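Local coordinates for putative beta-lactamase-inhibitor-like PepSY-like domain-containing protein (Bacteroides vulgatus ATCC 8482, PDB 3ELG) that is of unknown function but has a BLIP-like fold of the PepSY-like family and probably acts in the periplasm, at residues R18-I21 and G22-S26. Numbering follows the deposited sequence.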
# COMPACT_ATOMS: atom_id res chain seq x y z
N ARG A 18 -9.42 -6.32 -6.88
CA ARG A 18 -9.49 -6.18 -8.35
C ARG A 18 -10.05 -4.81 -8.68
O ARG A 18 -9.57 -4.12 -9.56
CB ARG A 18 -10.34 -7.29 -8.97
CG ARG A 18 -9.58 -8.46 -9.43
CD ARG A 18 -10.59 -9.48 -10.01
NE ARG A 18 -11.04 -10.34 -8.93
CZ ARG A 18 -12.07 -11.17 -9.01
NH1 ARG A 18 -12.81 -11.21 -10.11
NH2 ARG A 18 -12.35 -11.96 -7.99
N GLU A 19 -11.08 -4.41 -7.93
CA GLU A 19 -11.73 -3.11 -8.18
C GLU A 19 -10.76 -1.96 -7.88
O GLU A 19 -10.66 -0.97 -8.64
CB GLU A 19 -13.01 -2.97 -7.35
CG GLU A 19 -14.15 -3.91 -7.77
CD GLU A 19 -14.80 -3.60 -9.14
OE1 GLU A 19 -14.47 -2.58 -9.79
OE2 GLU A 19 -15.66 -4.40 -9.55
N MSE A 20 -10.02 -2.11 -6.78
CA MSE A 20 -9.08 -1.10 -6.35
C MSE A 20 -8.02 -0.88 -7.44
O MSE A 20 -7.70 0.25 -7.79
CB MSE A 20 -8.43 -1.45 -4.99
CG MSE A 20 -7.46 -0.40 -4.41
SE MSE A 20 -5.72 -0.31 -5.31
CE MSE A 20 -4.63 -0.30 -3.71
N ILE A 21 -7.54 -1.98 -8.01
CA ILE A 21 -6.48 -1.93 -9.02
C ILE A 21 -7.03 -1.32 -10.29
O ILE A 21 -6.36 -0.52 -10.97
CB ILE A 21 -5.90 -3.31 -9.31
CG1 ILE A 21 -5.17 -3.82 -8.08
CG2 ILE A 21 -4.96 -3.24 -10.51
CD1 ILE A 21 -4.93 -5.31 -8.03
N GLY A 22 -8.25 -1.70 -10.63
CA GLY A 22 -8.89 -1.18 -11.84
C GLY A 22 -9.20 0.31 -11.77
O GLY A 22 -9.16 1.01 -12.78
N LYS A 23 -9.49 0.80 -10.58
CA LYS A 23 -9.89 2.18 -10.38
C LYS A 23 -8.67 3.08 -10.32
O LYS A 23 -8.63 4.15 -10.95
CB LYS A 23 -10.77 2.32 -9.12
CG LYS A 23 -11.17 3.73 -8.80
CD LYS A 23 -12.18 3.76 -7.65
CE LYS A 23 -12.66 5.17 -7.36
NZ LYS A 23 -13.61 5.21 -6.19
N HIS A 24 -7.67 2.65 -9.57
CA HIS A 24 -6.59 3.52 -9.17
C HIS A 24 -5.26 3.34 -9.90
O HIS A 24 -4.39 4.22 -9.81
CB HIS A 24 -6.36 3.42 -7.69
CG HIS A 24 -7.49 3.92 -6.88
ND1 HIS A 24 -7.83 5.27 -6.83
CD2 HIS A 24 -8.42 3.27 -6.14
CE1 HIS A 24 -8.91 5.41 -6.09
NE2 HIS A 24 -9.27 4.22 -5.64
N PHE A 25 -5.14 2.21 -10.60
CA PHE A 25 -3.94 1.79 -11.35
C PHE A 25 -4.28 1.31 -12.75
O PHE A 25 -3.75 0.30 -13.26
CB PHE A 25 -3.13 0.75 -10.52
CG PHE A 25 -2.66 1.30 -9.20
CD1 PHE A 25 -1.54 2.10 -9.14
CD2 PHE A 25 -3.39 1.10 -8.05
CE1 PHE A 25 -1.14 2.65 -7.98
CE2 PHE A 25 -3.01 1.68 -6.84
CZ PHE A 25 -1.87 2.44 -6.79
N SER A 26 -5.17 2.05 -13.40
CA SER A 26 -5.64 1.66 -14.73
C SER A 26 -4.55 1.84 -15.79
O SER A 26 -4.71 1.41 -16.91
CB SER A 26 -6.87 2.45 -15.15
OG SER A 26 -6.58 3.85 -15.13
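Gly22, Lys23, His24 and Phe25 each send a backbone N-H back four residues, to the carbonyls of Arg18, Glu19, Met20 and Ile21 in turn, and so illustrate how an alpha helix runs out. The first three donors meet their carbonyls at similar angles, with Gly22 N 3.0 Å from Arg18 O, though the Lys23 N-H to Glu19 O is noticeably bent. The last donor sits differently: Phe25 N lies 3.0 Å from Ile21 O but stands above the carbonyl plane, 37° out of it, as Phe25 departs from helical backbone angles. Met20 O accepts the N-H of His24 at 3.0 Å, with a weak second bond from Lys23 N, and the CD2 edge of the imidazole approaches it. Lys23 CG rests over the centre of one face of that ring.

On the side turned to the sheet, Met20, a selenomethionine, starts with CG anti to its backbone N (chi1 -177°) and then bends, bringing SE within 3.7 Å of Phe25 CE2. The selenium lies in the plane of the phenyl ring, at its edge. Ile21 and Phe25 both touch Leu55, while Met20 and Phe25 share Ile66. The selenium and ring form a Met-aromatic contact at the C-terminal turn of helix 15-24, which packs on the antiparallel sheet of this BLIP-like fold.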